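2-keto acid:ferredoxin oxidoreductase subunit alpha (Pyrococcus furiosus, PDB 1YD7) probably catalyses, with its partner subunits, the ferredoxin-dependent oxidative decarboxylation of 2-oxoglutarate to succinyl-CoA. Local coordinates at residues Ile168-Lys176 against Asp202-Lys210. Numbering follows the deposited sequence.
Sequences IRAFNLSEK and DEIEIINRK
Extended chain 204-209 runs alongside the last turns of helix 160-177 in the same direction, with Asn172 beside Ile207 and Glu175 beside Arg209 (CA to CA 4.4 Å). Both polar atoms of the Asn172 amide bind the backbone of the extended chain: ND2 donates to Glu205 O (2.8 Å), and OD1 accepts from Ile207 N (2.9 Å), which lies well above the plane of the side-chain carbonyl. A water bridges Asn172 OD1 and Ile207 O. Glu175 CG lies anti to its carbonyl carbon (chi1 -59°), and a bend at chi2 turns the carboxylate to Arg209. The two planar groups are nearly coplanar, 25° apart. Arg209 grips Glu175 side-on, NE to OE1 (3.0 Å) and NH2 to OE2 (2.9 Å). Glu175 OE1 also accepts from Arg209 N on its anti lone pair (2.7 Å). With an alanine in place of Glu175, the guanidinium would probably lose this carboxylate and Arg209 N this acceptor. Ile168 CD1 packs on Ile204 CG2 (3.9 Å), and Lys176 lays its aliphatic chain against Ile207 CD1. Within this thiamine diphosphate-binding-type domain, Arg209 also donates to Ser84 O and Ala88 O. Ile168 and Ile204 touch helix 25-36, while Leu173 and Ser174 pack on strand 180-185.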
loop_
_atom_site.group_PDB
_atom_site.type_symbol
_atom_site.label_atom_id
_atom_site.label_comp_id
_atom_site.label_asym_id
_atom_site.label_seq_id
_atom_site.Cartn_x
_atom_site.Cartn_y
_atom_site.Cartn_z
ATOM N N ILE A 168 -0.256 7.669 -0.918
ATOM C CA ILE A 168 0.825 8.511 -0.449
ATOM C C ILE A 168 0.528 9.103 0.932
ATOM O O ILE A 168 1.406 9.114 1.816
ATOM C CB ILE A 168 1.163 9.607 -1.466
ATOM C CG1 ILE A 168 1.897 8.985 -2.654
ATOM C CG2 ILE A 168 2.035 10.695 -0.830
ATOM C CD1 ILE A 168 1.962 9.877 -3.815
ATOM N N ARG A 169 -0.701 9.582 1.122
ATOM C CA ARG A 169 -1.093 10.130 2.391
ATOM C C ARG A 169 -1.046 9.063 3.483
ATOM O O ARG A 169 -0.672 9.375 4.608
ATOM C CB ARG A 169 -2.459 10.816 2.295
ATOM C CG ARG A 169 -2.973 11.406 3.609
ATOM C CD ARG A 169 -3.801 12.698 3.413
ATOM N NE ARG A 169 -4.877 12.579 2.423
ATOM C CZ ARG A 169 -4.939 13.240 1.256
ATOM N NH1 ARG A 169 -5.980 13.036 0.465
ATOM N NH2 ARG A 169 -3.985 14.087 0.848
ATOM N N ALA A 170 -1.393 7.808 3.161
ATOM C CA ALA A 170 -1.399 6.750 4.158
ATOM C C ALA A 170 0.016 6.438 4.666
ATOM O O ALA A 170 0.183 6.191 5.839
ATOM C CB ALA A 170 -2.041 5.500 3.627
ATOM N N PHE A 171 1.008 6.423 3.775
ATOM C CA PHE A 171 2.388 6.231 4.190
ATOM C C PHE A 171 2.824 7.429 5.042
ATOM O O PHE A 171 3.387 7.233 6.129
ATOM C CB PHE A 171 3.336 6.003 3.003
ATOM C CG PHE A 171 3.300 4.608 2.479
ATOM C CD1 PHE A 171 2.542 4.285 1.349
ATOM C CD2 PHE A 171 3.985 3.609 3.126
ATOM C CE1 PHE A 171 2.453 2.991 0.900
ATOM C CE2 PHE A 171 3.930 2.308 2.665
ATOM C CZ PHE A 171 3.157 1.993 1.535
ATOM N N ASN A 172 2.529 8.646 4.583
ATOM C CA ASN A 172 2.880 9.844 5.353
ATOM C C ASN A 172 2.277 9.849 6.734
ATOM O O ASN A 172 2.976 10.190 7.668
ATOM C CB ASN A 172 2.545 11.145 4.635
ATOM C CG ASN A 172 3.459 11.396 3.512
ATOM O OD1 ASN A 172 4.484 10.745 3.434
ATOM N ND2 ASN A 172 3.101 12.326 2.605
ATOM N N LEU A 173 1.028 9.405 6.880
ATOM C CA LEU A 173 0.386 9.355 8.210
ATOM C C LEU A 173 0.979 8.271 9.102
ATOM O O LEU A 173 1.044 8.467 10.308
ATOM C CB LEU A 173 -1.153 9.147 8.128
ATOM C CG LEU A 173 -1.942 10.287 7.436
ATOM C CD1 LEU A 173 -3.376 9.837 7.076
ATOM C CD2 LEU A 173 -1.962 11.582 8.270
ATOM N N SER A 174 1.310 7.102 8.543
ATOM C CA SER A 174 1.810 6.002 9.378
ATOM C C SER A 174 3.210 6.391 9.897
ATOM O O SER A 174 3.521 6.146 11.024
ATOM C CB SER A 174 1.834 4.638 8.659
ATOM O OG SER A 174 2.791 4.611 7.633
ATOM N N GLU A 175 4.007 7.029 9.071
ATOM C CA GLU A 175 5.290 7.560 9.515
ATOM C C GLU A 175 5.168 8.721 10.525
ATOM O O GLU A 175 5.793 8.663 11.589
ATOM C CB GLU A 175 6.126 7.989 8.330
ATOM C CG GLU A 175 6.415 6.873 7.331
ATOM C CD GLU A 175 7.423 5.862 7.829
ATOM O OE1 GLU A 175 8.388 6.300 8.445
ATOM O OE2 GLU A 175 7.249 4.639 7.622
ATOM N N LYS A 176 4.373 9.747 10.202
ATOM C CA LYS A 176 4.072 10.873 11.115
ATOM C C LYS A 176 3.576 10.432 12.490
ATOM O O LYS A 176 4.045 10.940 13.510
ATOM C CB LYS A 176 3.043 11.877 10.524
ATOM C CG LYS A 176 3.187 13.320 11.131
ATOM C CD LYS A 176 1.876 14.179 11.118
ATOM C CE LYS A 176 1.816 15.323 10.045
ATOM N NZ LYS A 176 0.486 16.018 10.002
ATOM N N ASP A 202 10.605 14.378 -6.732
ATOM C CA ASP A 202 10.853 15.718 -6.191
ATOM C C ASP A 202 9.589 16.582 -6.075
ATOM O O ASP A 202 9.615 17.605 -5.393
ATOM C CB ASP A 202 11.934 16.460 -7.006
ATOM C CG ASP A 202 11.649 16.465 -8.511
ATOM O OD1 ASP A 202 11.124 17.484 -9.007
ATOM O OD2 ASP A 202 11.948 15.444 -9.193
ATOM N N GLU A 203 8.496 16.171 -6.718
ATOM C CA GLU A 203 7.206 16.844 -6.574
ATOM C C GLU A 203 6.359 16.337 -5.417
ATOM O O GLU A 203 5.308 16.910 -5.143
ATOM C CB GLU A 203 6.387 16.691 -7.862
ATOM C CG GLU A 203 7.015 17.397 -9.036
ATOM C CD GLU A 203 6.380 17.024 -10.351
ATOM O OE1 GLU A 203 5.291 16.444 -10.346
ATOM O OE2 GLU A 203 6.991 17.298 -11.396
ATOM N N ILE A 204 6.783 15.252 -4.764
ATOM C CA ILE A 204 5.983 14.628 -3.695
ATOM C C ILE A 204 6.596 14.827 -2.299
ATOM O O ILE A 204 7.764 14.491 -2.061
ATOM C CB ILE A 204 5.793 13.100 -3.934
ATOM C CG1 ILE A 204 5.421 12.832 -5.392
ATOM C CG2 ILE A 204 4.710 12.542 -3.011
ATOM C CD1 ILE A 204 5.342 11.373 -5.777
ATOM N N GLU A 205 5.775 15.343 -1.388
ATOM C CA GLU A 205 6.122 15.471 0.019
ATOM C C GLU A 205 6.017 14.114 0.715
ATOM O O GLU A 205 4.919 13.580 0.884
ATOM C CB GLU A 205 5.199 16.495 0.717
ATOM C CG GLU A 205 5.807 17.179 1.984
ATOM C CD GLU A 205 5.047 16.928 3.309
ATOM O OE1 GLU A 205 3.948 16.323 3.311
ATOM O OE2 GLU A 205 5.561 17.361 4.370
ATOM N N ILE A 206 7.169 13.573 1.113
ATOM C CA ILE A 206 7.244 12.345 1.906
ATOM C C ILE A 206 7.667 12.648 3.350
ATOM O O ILE A 206 8.666 13.309 3.572
ATOM C CB ILE A 206 8.240 11.338 1.279
ATOM C CG1 ILE A 206 7.855 10.996 -0.171
ATOM C CG2 ILE A 206 8.316 10.073 2.099
ATOM C CD1 ILE A 206 6.440 10.561 -0.340
ATOM N N ILE A 207 6.883 12.183 4.320
ATOM C CA ILE A 207 7.292 12.193 5.723
ATOM C C ILE A 207 7.912 10.836 6.111
ATOM O O ILE A 207 7.351 9.778 5.810
ATOM C CB ILE A 207 6.106 12.446 6.664
ATOM C CG1 ILE A 207 5.400 13.757 6.326
ATOM C CG2 ILE A 207 6.576 12.477 8.146
ATOM C CD1 ILE A 207 4.169 14.010 7.187
ATOM N N ASN A 208 9.057 10.878 6.790
ATOM C CA ASN A 208 9.704 9.676 7.337
ATOM C C ASN A 208 9.677 9.661 8.870
ATOM O O ASN A 208 9.703 10.706 9.504
ATOM C CB ASN A 208 11.111 9.561 6.784
ATOM C CG ASN A 208 11.112 9.273 5.294
ATOM O OD1 ASN A 208 10.452 8.327 4.832
ATOM N ND2 ASN A 208 11.834 10.092 4.528
ATOM N N ARG A 209 9.542 8.475 9.455
ATOM C CA ARG A 209 9.388 8.341 10.924
ATOM C C ARG A 209 10.546 9.008 11.703
ATOM O O ARG A 209 11.708 9.019 11.247
ATOM C CB ARG A 209 9.313 6.867 11.331
ATOM C CG ARG A 209 10.645 6.103 11.018
ATOM C CD ARG A 209 10.443 4.602 11.151
ATOM N NE ARG A 209 9.678 4.079 10.021
ATOM C CZ ARG A 209 9.499 2.796 9.755
ATOM N NH1 ARG A 209 10.049 1.870 10.526
ATOM N NH2 ARG A 209 8.785 2.438 8.690
ATOM N N LYS A 210 10.221 9.544 12.876
ATOM C CA LYS A 210 11.219 10.188 13.736
ATOM C C LYS A 210 12.137 9.133 14.336
ATOM O O LYS A 210 11.654 8.210 14.989
ATOM C CB LYS A 210 10.539 10.988 14.851
HETATM O O HOH W 1 5.768 8.094 4.039
#